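Local coordinates for protein TetR-family transcriptional regulator (PDB 2QIB) that probably binds DNA as a transcriptional regulator, with a helix-turn-helix amino-terminal domain joined to an all-helical carboxy-terminal domain, at residues Gln16-Val21 against Ala43-Pro48; Leu60-Leu65 against Val116-Thr121; Phe98-Gly103 against Leu165-Gly170. All blocks are in the same frame, centred on the assembly; numbering follows the deposited sequence.

Interaction 1: Gln16-Val21 against Ala43-Pro48; sequences QQLIGV and AGISRP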
ATOM      1  N   GLN A  16      31.748  -0.975  -9.854  1.00 20.49           N
ATOM      2  CA  GLN A  16      30.763   0.114  -9.730  1.00 21.17           C
ATOM      3  C   GLN A  16      30.138   0.495 -11.088  1.00 21.26           C
ATOM      4  O   GLN A  16      28.918   0.794 -11.156  1.00 19.90           O
ATOM      5  CB  GLN A  16      31.352   1.302  -8.949  1.00 22.81           C
ATOM      6  CG  GLN A  16      31.638   0.996  -7.432  1.00 24.95           C
ATOM      7  CD  GLN A  16      30.459   0.359  -6.645  1.00 30.83           C
ATOM      8  OE1 GLN A  16      29.307   0.832  -6.698  1.00 30.42           O
ATOM      9  NE2 GLN A  16      30.761  -0.711  -5.898  1.00 30.86           N
ATOM     10  N   GLN A  17      30.931   0.448 -12.165  1.00 20.21           N
ATOM     11  CA  GLN A  17      30.397   0.631 -13.528  1.00 20.71           C
ATOM     12  C   GLN A  17      29.321  -0.405 -13.848  1.00 19.93           C
ATOM     13  O   GLN A  17      28.257  -0.056 -14.350  1.00 20.00           O
ATOM     14  CB  GLN A  17      31.475   0.548 -14.622  1.00 21.76           C
ATOM     15  CG  GLN A  17      30.881   0.801 -16.040  1.00 25.26           C
ATOM     16  CD  GLN A  17      31.457  -0.074 -17.141  1.00 30.24           C
ATOM     17  OE1 GLN A  17      31.516   0.344 -18.303  1.00 33.44           O
ATOM     18  NE2 GLN A  17      31.886  -1.290 -16.793  1.00 31.36           N
ATOM     19  N   LEU A  18      29.623  -1.676 -13.575  1.00 19.42           N
ATOM     20  CA  LEU A  18      28.679  -2.757 -13.810  1.00 18.87           C
ATOM     21  C   LEU A  18      27.375  -2.581 -13.015  1.00 18.19           C
ATOM     22  O   LEU A  18      26.310  -2.801 -13.557  1.00 17.29           O
ATOM     23  CB  LEU A  18      29.350  -4.090 -13.472  1.00 19.43           C
ATOM     24  CG  LEU A  18      29.344  -5.316 -14.365  1.00 24.13           C
ATOM     25  CD1 LEU A  18      29.131  -5.079 -15.871  1.00 24.15           C
ATOM     26  CD2 LEU A  18      30.657  -6.069 -14.071  1.00 21.95           C
ATOM     27  N   ILE A  19      27.462  -2.196 -11.736  1.00 17.73           N
ATOM     28  CA  ILE A  19      26.253  -1.956 -10.927  1.00 17.87           C
ATOM     29  C   ILE A  19      25.423  -0.857 -11.579  1.00 16.89           C
ATOM     30  O   ILE A  19      24.203  -0.975 -11.642  1.00 17.58           O
ATOM     31  CB  ILE A  19      26.598  -1.622  -9.435  1.00 17.29           C
ATOM     32  CG1 ILE A  19      27.282  -2.843  -8.786  1.00 17.91           C
ATOM     33  CG2 ILE A  19      25.315  -1.221  -8.609  1.00 18.53           C
ATOM     34  CD1 ILE A  19      27.905  -2.581  -7.372  1.00 20.09           C
ATOM     35  N   GLY A  20      26.099   0.189 -12.068  1.00 17.09           N
ATOM     36  CA  GLY A  20      25.406   1.336 -12.738  1.00 16.58           C
ATOM     37  C   GLY A  20      24.692   0.920 -14.020  1.00 16.69           C
ATOM     38  O   GLY A  20      23.566   1.341 -14.288  1.00 15.84           O
ATOM     39  N   VAL A  21      25.368   0.096 -14.820  1.00 16.46           N
ATOM     40  CA  VAL A  21      24.804  -0.391 -16.057  1.00 16.82           C
ATOM     41  C   VAL A  21      23.600  -1.254 -15.736  1.00 15.81           C
ATOM     42  O   VAL A  21      22.534  -1.133 -16.365  1.00 16.24           O
ATOM     43  CB  VAL A  21      25.866  -1.177 -16.828  1.00 16.59           C
ATOM     44  CG1 VAL A  21      25.238  -1.990 -17.958  1.00 17.92           C
ATOM     45  CG2 VAL A  21      26.952  -0.216 -17.353  1.00 17.85           C
ATOM     46  N   ALA A  43      28.147  -2.542 -20.772  1.00 21.92           N
ATOM     47  CA  ALA A  43      29.376  -2.254 -20.026  1.00 22.10           C
ATOM     48  C   ALA A  43      30.647  -2.315 -20.876  1.00 22.00           C
ATOM     49  O   ALA A  43      31.725  -1.895 -20.425  1.00 22.98           O
ATOM     50  CB  ALA A  43      29.492  -3.198 -18.821  1.00 21.90           C
ATOM     51  N   GLY A  44      30.561  -2.873 -22.083  1.00 20.88           N
ATOM     52  CA  GLY A  44      31.732  -2.986 -22.955  1.00 21.75           C
ATOM     53  C   GLY A  44      32.637  -4.132 -22.555  1.00 22.43           C
ATOM     54  O   GLY A  44      33.838  -4.104 -22.830  1.00 23.30           O
ATOM     55  N   ILE A  45      32.077  -5.163 -21.917  1.00 22.17           N
ATOM     56  CA  ILE A  45      32.891  -6.323 -21.496  1.00 22.42           C
ATOM     57  C   ILE A  45      32.289  -7.652 -21.949  1.00 22.19           C
ATOM     58  O   ILE A  45      31.183  -7.683 -22.477  1.00 22.29           O
ATOM     59  CB  ILE A  45      33.142  -6.343 -19.957  1.00 22.23           C
ATOM     60  CG1 ILE A  45      31.838  -6.600 -19.185  1.00 22.16           C
ATOM     61  CG2 ILE A  45      33.870  -5.098 -19.524  1.00 23.02           C
ATOM     62  CD1 ILE A  45      31.980  -6.603 -17.658  1.00 23.24           C
ATOM     63  N   SER A  46      33.011  -8.747 -21.730  1.00 21.52           N
ATOM     64  CA  SER A  46      32.532 -10.068 -22.110  1.00 21.13           C
ATOM     65  C   SER A  46      31.569 -10.621 -21.053  1.00 20.63           C
ATOM     66  O   SER A  46      31.559 -10.184 -19.890  1.00 19.04           O
ATOM     67  CB  SER A  46      33.714 -11.020 -22.280  1.00 20.61           C
ATOM     68  OG  SER A  46      34.231 -11.325 -21.006  1.00 22.81           O
ATOM     69  N   ARG A  47      30.751 -11.582 -21.474  1.00 20.37           N
ATOM     70  CA  ARG A  47      29.836 -12.285 -20.591  1.00 21.18           C
ATOM     71  C   ARG A  47      30.561 -12.910 -19.363  1.00 19.38           C
ATOM     72  O   ARG A  47      30.146 -12.676 -18.218  1.00 18.95           O
ATOM     73  CB  ARG A  47      29.005 -13.303 -21.413  1.00 20.62           C
ATOM     74  CG  ARG A  47      28.175 -14.289 -20.629  1.00 24.24           C
ATOM     75  CD  ARG A  47      27.561 -15.394 -21.562  1.00 25.53           C
ATOM     76  NE  ARG A  47      26.874 -16.407 -20.761  1.00 31.19           N
ATOM     77  CZ  ARG A  47      25.655 -16.245 -20.251  1.00 34.46           C
ATOM     78  NH1 ARG A  47      24.983 -15.123 -20.495  1.00 34.81           N
ATOM     79  NH2 ARG A  47      25.103 -17.197 -19.506  1.00 33.27           N
ATOM     80  N   PRO A  48      31.642 -13.701 -19.580  1.00 19.33           N
ATOM     81  CA  PRO A  48      32.362 -14.245 -18.414  1.00 19.31           C
ATOM     82  C   PRO A  48      32.894 -13.149 -17.474  1.00 19.37           C
ATOM     83  O   PRO A  48      32.876 -13.320 -16.236  1.00 18.65           O
ATOM     84  CB  PRO A  48      33.527 -15.039 -19.043  1.00 20.12           C
ATOM     85  CG  PRO A  48      33.051 -15.359 -20.402  1.00 20.03           C
ATOM     86  CD  PRO A  48      32.229 -14.174 -20.845  1.00 19.12           C
TER

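Interaction 2: Leu60-Leu65 against Val116-Thr121; sequences LYEAAL and VGSTTT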
ATOM      1  N   LEU A  60      23.478  -9.344  -8.994  1.00 21.06           N
ATOM      2  CA  LEU A  60      23.636  -8.064  -9.691  1.00 20.53           C
ATOM      3  C   LEU A  60      22.375  -7.218  -9.545  1.00 19.55           C
ATOM      4  O   LEU A  60      22.436  -6.010  -9.277  1.00 18.62           O
ATOM      5  CB  LEU A  60      23.955  -8.325 -11.164  1.00 21.38           C
ATOM      6  CG  LEU A  60      24.429  -7.140 -12.020  1.00 22.08           C
ATOM      7  CD1 LEU A  60      25.315  -6.085 -11.267  1.00 23.13           C
ATOM      8  CD2 LEU A  60      25.153  -7.672 -13.207  1.00 21.89           C
ATOM      9  N   TYR A  61      21.223  -7.867  -9.702  1.00 18.32           N
ATOM     10  CA  TYR A  61      19.937  -7.191  -9.491  1.00 18.72           C
ATOM     11  C   TYR A  61      19.884  -6.628  -8.074  1.00 19.42           C
ATOM     12  O   TYR A  61      19.474  -5.491  -7.880  1.00 18.14           O
ATOM     13  CB  TYR A  61      18.765  -8.156  -9.707  1.00 18.97           C
ATOM     14  CG  TYR A  61      17.405  -7.507  -9.540  1.00 19.39           C
ATOM     15  CD1 TYR A  61      16.778  -6.833 -10.606  1.00 18.35           C
ATOM     16  CD2 TYR A  61      16.738  -7.567  -8.297  1.00 20.16           C
ATOM     17  CE1 TYR A  61      15.532  -6.219 -10.436  1.00 18.12           C
ATOM     18  CE2 TYR A  61      15.483  -6.946  -8.107  1.00 20.64           C
ATOM     19  CZ  TYR A  61      14.889  -6.290  -9.186  1.00 22.81           C
ATOM     20  OH  TYR A  61      13.639  -5.705  -9.028  1.00 24.74           O
ATOM     21  N   GLU A  62      20.310  -7.439  -7.086  1.00 18.99           N
ATOM     22  CA  GLU A  62      20.329  -6.977  -5.672  1.00 20.00           C
ATOM     23  C   GLU A  62      21.283  -5.803  -5.462  1.00 19.68           C
ATOM     24  O   GLU A  62      20.950  -4.837  -4.739  1.00 19.06           O
ATOM     25  CB  GLU A  62      20.637  -8.163  -4.724  1.00 20.90           C
ATOM     26  CG  GLU A  62      19.476  -9.168  -4.649  1.00 21.16           C
ATOM     27  CD  GLU A  62      19.835 -10.477  -3.923  1.00 23.69           C
ATOM     28  OE1 GLU A  62      21.043 -10.732  -3.749  1.00 25.87           O
ATOM     29  OE2 GLU A  62      18.911 -11.249  -3.545  1.00 25.70           O
ATOM     30  N   ALA A  63      22.448  -5.851  -6.114  1.00 18.58           N
ATOM     31  CA  ALA A  63      23.441  -4.774  -6.008  1.00 18.92           C
ATOM     32  C   ALA A  63      22.897  -3.462  -6.610  1.00 18.56           C
ATOM     33  O   ALA A  63      23.039  -2.374  -6.007  1.00 18.84           O
ATOM     34  CB  ALA A  63      24.760  -5.175  -6.663  1.00 18.64           C
ATOM     35  N   ALA A  64      22.251  -3.573  -7.763  1.00 18.20           N
ATOM     36  CA  ALA A  64      21.580  -2.404  -8.371  1.00 17.58           C
ATOM     37  C   ALA A  64      20.510  -1.852  -7.431  1.00 18.84           C
ATOM     38  O   ALA A  64      20.396  -0.644  -7.260  1.00 19.40           O
ATOM     39  CB  ALA A  64      20.953  -2.784  -9.656  1.00 18.26           C
ATOM     40  N   LEU A  65      19.706  -2.755  -6.860  1.00 19.05           N
ATOM     41  CA  LEU A  65      18.604  -2.360  -5.969  1.00 19.41           C
ATOM     42  C   LEU A  65      19.128  -1.688  -4.701  1.00 19.39           C
ATOM     43  O   LEU A  65      18.536  -0.709  -4.223  1.00 19.41           O
ATOM     44  CB  LEU A  65      17.729  -3.577  -5.639  1.00 18.34           C
ATOM     45  CG  LEU A  65      16.557  -3.277  -4.688  1.00 20.07           C
ATOM     46  CD1 LEU A  65      15.614  -2.149  -5.250  1.00 20.40           C
ATOM     47  CD2 LEU A  65      15.758  -4.542  -4.416  1.00 21.70           C
ATOM     48  N   VAL A 116       7.754 -12.730  -4.863  1.00 44.45           N
ATOM     49  CA  VAL A 116       8.726 -12.825  -5.952  1.00 44.63           C
ATOM     50  C   VAL A 116      10.112 -12.399  -5.447  1.00 44.21           C
ATOM     51  O   VAL A 116      11.135 -12.997  -5.819  1.00 44.68           O
ATOM     52  CB  VAL A 116       8.296 -11.962  -7.205  1.00 45.08           C
ATOM     53  CG1 VAL A 116       9.431 -11.862  -8.246  1.00 45.83           C
ATOM     54  CG2 VAL A 116       7.034 -12.528  -7.858  1.00 45.09           C
ATOM     55  N   GLY A 117      10.139 -11.385  -4.582  1.00 43.05           N
ATOM     56  CA  GLY A 117      11.404 -10.840  -4.104  1.00 41.49           C
ATOM     57  C   GLY A 117      12.242 -11.849  -3.341  1.00 40.63           C
ATOM     58  O   GLY A 117      11.697 -12.727  -2.661  1.00 40.86           O
ATOM     59  N   SER A 118      13.566 -11.744  -3.460  1.00 38.71           N
ATOM     60  CA  SER A 118      14.447 -12.522  -2.605  1.00 36.66           C
ATOM     61  C   SER A 118      14.342 -11.930  -1.208  1.00 36.76           C
ATOM     62  O   SER A 118      13.793 -10.826  -1.020  1.00 35.98           O
ATOM     63  CB  SER A 118      15.891 -12.467  -3.085  1.00 36.69           C
ATOM     64  OG  SER A 118      16.399 -11.156  -3.006  1.00 32.99           O
ATOM     65  N   THR A 119      14.866 -12.657  -0.232  1.00 36.08           N
ATOM     66  CA  THR A 119      14.920 -12.148   1.129  1.00 35.19           C
ATOM     67  C   THR A 119      15.660 -10.818   1.149  1.00 34.13           C
ATOM     68  O   THR A 119      15.266  -9.877   1.869  1.00 33.75           O
ATOM     69  CB  THR A 119      15.596 -13.167   2.067  1.00 35.98           C
ATOM     70  OG1 THR A 119      14.711 -14.281   2.230  1.00 37.62           O
ATOM     71  CG2 THR A 119      15.911 -12.538   3.441  1.00 35.13           C
ATOM     72  N   THR A 120      16.715 -10.736   0.344  1.00 31.79           N
ATOM     73  CA  THR A 120      17.517  -9.544   0.278  1.00 30.33           C
ATOM     74  C   THR A 120      16.719  -8.392  -0.339  1.00 28.36           C
ATOM     75  O   THR A 120      16.742  -7.298   0.221  1.00 27.90           O
ATOM     76  CB  THR A 120      18.830  -9.794  -0.454  1.00 30.61           C
ATOM     77  OG1 THR A 120      19.621 -10.679   0.361  1.00 32.83           O
ATOM     78  CG2 THR A 120      19.601  -8.506  -0.667  1.00 30.48           C
ATOM     79  N   THR A 121      16.033  -8.642  -1.458  1.00 27.03           N
ATOM     80  CA  THR A 121      15.261  -7.546  -2.097  1.00 26.65           C
ATOM     81  C   THR A 121      14.135  -7.049  -1.191  1.00 26.13           C
ATOM     82  O   THR A 121      13.945  -5.844  -1.060  1.00 25.26           O
ATOM     83  CB  THR A 121      14.723  -7.836  -3.529  1.00 27.42           C
ATOM     84  OG1 THR A 121      13.672  -8.807  -3.511  1.00 31.24           O
ATOM     85  CG2 THR A 121      15.834  -8.310  -4.446  1.00 24.23           C
TER

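Interaction 3: Phe98-Gly103 against Leu165-Gly170; sequences FVDEHG and LLWLDG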
ATOM      1  N   PHE A  98      12.290  10.211  -8.627  1.00 15.26           N
ATOM      2  CA  PHE A  98      12.870   8.864  -8.508  1.00 16.62           C
ATOM      3  C   PHE A  98      12.029   7.821  -9.221  1.00 16.23           C
ATOM      4  O   PHE A  98      12.529   6.995  -9.985  1.00 16.86           O
ATOM      5  CB  PHE A  98      13.024   8.484  -7.031  1.00 16.05           C
ATOM      6  CG  PHE A  98      13.661   7.123  -6.837  1.00 16.62           C
ATOM      7  CD1 PHE A  98      15.054   7.002  -6.735  1.00 18.20           C
ATOM      8  CD2 PHE A  98      12.871   5.983  -6.775  1.00 16.80           C
ATOM      9  CE1 PHE A  98      15.640   5.740  -6.582  1.00 16.79           C
ATOM     10  CE2 PHE A  98      13.445   4.715  -6.612  1.00 18.48           C
ATOM     11  CZ  PHE A  98      14.816   4.592  -6.511  1.00 18.53           C
ATOM     12  N   VAL A  99      10.726   7.825  -8.929  1.00 15.82           N
ATOM     13  CA  VAL A  99       9.766   6.848  -9.504  1.00 16.36           C
ATOM     14  C   VAL A  99       9.750   6.950 -11.038  1.00 16.52           C
ATOM     15  O   VAL A  99       9.802   5.935 -11.746  1.00 17.59           O
ATOM     16  CB  VAL A  99       8.344   7.037  -8.909  1.00 17.29           C
ATOM     17  CG1 VAL A  99       7.342   6.150  -9.625  1.00 17.63           C
ATOM     18  CG2 VAL A  99       8.371   6.699  -7.395  1.00 17.54           C
ATOM     19  N   ASP A 100       9.728   8.176 -11.546  1.00 17.05           N
ATOM     20  CA  ASP A 100       9.825   8.404 -12.988  1.00 16.73           C
ATOM     21  C   ASP A 100      11.089   7.749 -13.562  1.00 17.46           C
ATOM     22  O   ASP A 100      11.009   6.934 -14.481  1.00 17.24           O
ATOM     23  CB  ASP A 100       9.862   9.909 -13.252  1.00 16.62           C
ATOM     24  CG  ASP A 100       9.818  10.260 -14.754  1.00 19.24           C
ATOM     25  OD1 ASP A 100       9.661   9.369 -15.621  1.00 19.54           O
ATOM     26  OD2 ASP A 100       9.972  11.452 -15.054  1.00 20.70           O
ATOM     27  N   GLU A 101      12.225   8.086 -12.968  1.00 16.66           N
ATOM     28  CA  GLU A 101      13.567   7.658 -13.441  1.00 19.17           C
ATOM     29  C   GLU A 101      13.686   6.136 -13.472  1.00 18.82           C
ATOM     30  O   GLU A 101      14.426   5.577 -14.310  1.00 19.76           O
ATOM     31  CB  GLU A 101      14.647   8.202 -12.495  1.00 19.44           C
ATOM     32  CG  GLU A 101      14.892   9.705 -12.599  1.00 22.54           C
ATOM     33  CD  GLU A 101      15.649  10.268 -11.378  1.00 24.10           C
ATOM     34  OE1 GLU A 101      16.362   9.507 -10.657  1.00 29.78           O
ATOM     35  OE2 GLU A 101      15.522  11.497 -11.131  1.00 30.61           O
ATOM     36  N   HIS A 102      12.986   5.478 -12.540  1.00 17.16           N
ATOM     37  CA  HIS A 102      13.113   4.031 -12.346  1.00 17.25           C
ATOM     38  C   HIS A 102      11.811   3.297 -12.640  1.00 16.87           C
ATOM     39  O   HIS A 102      11.653   2.143 -12.228  1.00 18.42           O
ATOM     40  CB  HIS A 102      13.541   3.746 -10.908  1.00 16.49           C
ATOM     41  CG  HIS A 102      14.878   4.326 -10.562  1.00 19.87           C
ATOM     42  ND1 HIS A 102      15.025   5.545  -9.944  1.00 24.08           N
ATOM     43  CD2 HIS A 102      16.131   3.861 -10.782  1.00 23.32           C
ATOM     44  CE1 HIS A 102      16.317   5.804  -9.781  1.00 23.89           C
ATOM     45  NE2 HIS A 102      17.007   4.797 -10.274  1.00 25.94           N
ATOM     46  N   GLY A 103      10.910   3.942 -13.377  1.00 17.41           N
ATOM     47  CA  GLY A 103       9.513   3.492 -13.403  1.00 17.01           C
ATOM     48  C   GLY A 103       9.280   2.020 -13.730  1.00 17.23           C
ATOM     49  O   GLY A 103       8.639   1.295 -12.957  1.00 17.00           O
ATOM     50  N   LEU A 165       2.627   3.957  -7.901  1.00 14.71           N
ATOM     51  CA  LEU A 165       2.468   2.814  -8.810  1.00 16.68           C
ATOM     52  C   LEU A 165       1.263   3.024  -9.740  1.00 16.78           C
ATOM     53  O   LEU A 165       1.316   2.755 -10.966  1.00 17.01           O
ATOM     54  CB  LEU A 165       2.269   1.520  -8.005  1.00 15.92           C
ATOM     55  CG  LEU A 165       3.510   1.034  -7.274  1.00 19.12           C
ATOM     56  CD1 LEU A 165       3.113  -0.048  -6.265  1.00 21.34           C
ATOM     57  CD2 LEU A 165       4.585   0.519  -8.328  1.00 21.54           C
ATOM     58  N   LEU A 166       0.176   3.562  -9.181  1.00 16.62           N
ATOM     59  CA  LEU A 166      -1.001   3.805  -9.988  1.00 16.54           C
ATOM     60  C   LEU A 166      -0.722   4.932 -10.981  1.00 17.09           C
ATOM     61  O   LEU A 166      -1.246   4.912 -12.111  1.00 18.45           O
ATOM     62  CB  LEU A 166      -2.218   4.129  -9.090  1.00 17.01           C
ATOM     63  CG  LEU A 166      -2.699   2.904  -8.285  1.00 16.08           C
ATOM     64  CD1 LEU A 166      -3.568   3.321  -7.076  1.00 14.23           C
ATOM     65  CD2 LEU A 166      -3.468   1.898  -9.223  1.00 20.28           C
ATOM     66  N   TRP A 167       0.098   5.911 -10.561  1.00 15.33           N
ATOM     67  CA  TRP A 167       0.478   7.035 -11.434  1.00 17.63           C
ATOM     68  C   TRP A 167       1.204   6.496 -12.676  1.00 17.33           C
ATOM     69  O   TRP A 167       0.831   6.826 -13.820  1.00 18.27           O
ATOM     70  CB  TRP A 167       1.318   8.065 -10.698  1.00 17.55           C
ATOM     71  CG  TRP A 167       1.917   9.079 -11.629  1.00 17.66           C
ATOM     72  CD1 TRP A 167       1.261  10.024 -12.379  1.00 19.21           C
ATOM     73  CD2 TRP A 167       3.308   9.204 -11.942  1.00 17.75           C
ATOM     74  NE1 TRP A 167       2.190  10.782 -13.104  1.00 19.47           N
ATOM     75  CE2 TRP A 167       3.444  10.278 -12.857  1.00 17.79           C
ATOM     76  CE3 TRP A 167       4.464   8.543 -11.484  1.00 18.41           C
ATOM     77  CZ2 TRP A 167       4.706  10.686 -13.349  1.00 19.01           C
ATOM     78  CZ3 TRP A 167       5.717   8.934 -11.979  1.00 18.48           C
ATOM     79  CH2 TRP A 167       5.825  10.004 -12.886  1.00 19.13           C
ATOM     80  N   LEU A 168       2.142   5.591 -12.445  1.00 17.64           N
ATOM     81  CA  LEU A 168       2.959   5.015 -13.545  1.00 18.96           C
ATOM     82  C   LEU A 168       2.144   4.281 -14.607  1.00 19.99           C
ATOM     83  O   LEU A 168       2.567   4.183 -15.782  1.00 20.35           O
ATOM     84  CB  LEU A 168       4.015   4.096 -12.981  1.00 18.21           C
ATOM     85  CG  LEU A 168       5.215   4.731 -12.291  1.00 18.55           C
ATOM     86  CD1 LEU A 168       6.029   3.626 -11.652  1.00 18.81           C
ATOM     87  CD2 LEU A 168       6.078   5.511 -13.303  1.00 20.03           C
ATOM     88  N   ASP A 169       0.991   3.752 -14.213  1.00 20.60           N
ATOM     89  CA  ASP A 169       0.139   3.023 -15.146  1.00 21.45           C
ATOM     90  C   ASP A 169      -0.677   4.006 -15.997  1.00 21.03           C
ATOM     91  O   ASP A 169      -1.880   4.217 -15.757  1.00 22.66           O
ATOM     92  CB  ASP A 169      -0.758   2.049 -14.385  1.00 21.77           C
ATOM     93  CG  ASP A 169      -1.493   1.099 -15.314  1.00 27.53           C
ATOM     94  OD1 ASP A 169      -1.208   1.113 -16.542  1.00 32.11           O
ATOM     95  OD2 ASP A 169      -2.373   0.367 -14.817  1.00 33.74           O
ATOM     96  N   GLY A 170      -0.024   4.633 -16.975  1.00 19.72           N
ATOM     97  CA  GLY A 170      -0.710   5.513 -17.911  1.00 18.95           C
ATOM     98  C   GLY A 170      -0.421   6.997 -17.735  1.00 18.55           C
ATOM     99  O   GLY A 170      -0.660   7.781 -18.650  1.00 19.61           O
TER

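Interaction 1: Gln16-Val21 against Ala43-Pro48
Q17, L18 and V21 line one face of helix 11-28 and press on A43 and I45, at the turn of the predicted helix-turn-helix motif, between helix 36-43 and helix 47-53. In TetR-family proteins the second helix of this motif usually reads the DNA; the contact joins the turn of the motif to helix 11-28, the first helix of the DNA-binding domain. Q17 reaches over first. Its CG is anti to the backbone N (chi1 -178°), and its stem points toward A43. Next in sequence, L18 is buried and carries the apolar core by its CD1 branch, which lies 3.5 Å from A43 CB and 3.7 Å from I45 CD1. Its other branch also meets the isoleucine, L18 CD2 to I45 CD1 being 3.9 Å, so the end of I45 sits against both methyls. I39, V50 and Y53 touch L18 too, so this one side chain packs against both helices of the motif. V21 closes the row, setting CG2 4.2 Å from A43 CB and CG1 4.1 Å from A43 N; I39 and A42 pack on it as well. The methyl of A43 is thus flanked by Q17, L18 and V21, while the chain then leaves the helix at G44 in a Schellman motif with positive phi. S46 opens the next helix as its N-cap, its OG bonded to L49 N. I45, between them, holds CG1 between its backbone N and carbonyl carbon (chi1 67°) and extends from there (chi2 -179°), which carries CD1 across the turn to the fork of L18.

Interaction 2: Leu60-Leu65 against Val116-Thr121
E62 and S118 make the polar link: S118 OG donates to E62 OE2 at 2.6 Å, a short bond that uses the anti lone pair of the carboxylate oxygen, the one away from OE1. The same hydroxyl oxygen accepts from the backbone, T121 N to S118 OG being 3.0 Å with an N-H...O angle of 164°. S118 OG therefore works in both directions, and these two bonds should fix its rotation; chi1 of 64° turns it back over the first turn of its own helix. Receiving a hydrogen bond from the serine is likely to steady the negative charge of E62, which lies beside the amino end of that helix, where the backbone dipole would also suit it. S118 is the N-cap of helix 119-140, and E62 stands on helix 57-75, which in TetR-family regulators joins the DNA-binding domain to the carboxy-terminal one; the contact thus spans the two domains. The van der Waals part gathers round T121. Its CG2 lies 3.7 Å from E62 CG, where the glutamate's aliphatic stem crosses it at about a right angle. T121 CG2 also stands at the edge of the Y61 ring, in its plane, 3.9 Å from Y61 CE2. L65 comes in from the next turn, its CD2 being 3.6 Å from T121 CB. On the outer side T120 lies across the carboxylate, its CB 3.4 Å from E62 OE2. L109 of helix 103-116 touches both Y61 and L65, and F26 meets the Y61 ring edge-to-face. The backbone oxygen of Y61 accepts a hydrogen bond from a hexaethylene glycol, probably left from crystallisation.

Interaction 3: Phe98-Gly103 against Leu165-Gly170
L168 points its CB toward the junction of helices 84-101 and 103-116; beyond CB, its CG and methyls meet V99 and G103. The CG, placed anti to the carbonyl carbon (chi1 -74°), comes 3.7 Å from V99 CG1. From there the branches part: CD1 lies 3.5 Å from V99 CG1, tighter than usual for two carbons, and also 3.7 Å from G103 O, while CD2 stands 4.0 Å from G103 CA. The glycine, having no side chain, lets this branch come down onto its backbone. A single methyl, V99 CG1, thus faces the whole fork of L168, and it also meets the edge of the W167 indole, in the ring plane, 4.0 Å from W167 CZ3. Further along that edge W167 CH2 lies 4.1 Å from D100 CB. F106 and S107 of helix 103-116 touch L168 as well, so L168 also packs on that helix within the all-helical carboxy-terminal domain. An alanine in place of L168 would remove the fork and would probably leave V99 CG1 and the G103 backbone facing a gap. The carboxylate of D100 turns to R171 in a salt bridge, and no hydrogen bond joins the two segments, so their attachment rests on close apolar fit.

Helix 57-75 borders all three contacts. Interactions 1 and 2, with centres about 17 Å apart, touch directly: I19 CG2 of the 16-21 segment lies 3.6 Å from A63 O of the 60-65 segment. Further along the same helix, A68 and L72 pack on F98, a residue of the 98-103 segment that faces this helix; the centres of interactions 2 and 3 are about 19 Å apart, their nearest atoms about 7 Å. Interactions 1 and 3 stand about 26 Å apart between centres. In TetR, ligand binding is relayed to the DNA-binding domain by movement of the corresponding linking helix; whether that happens here is not known.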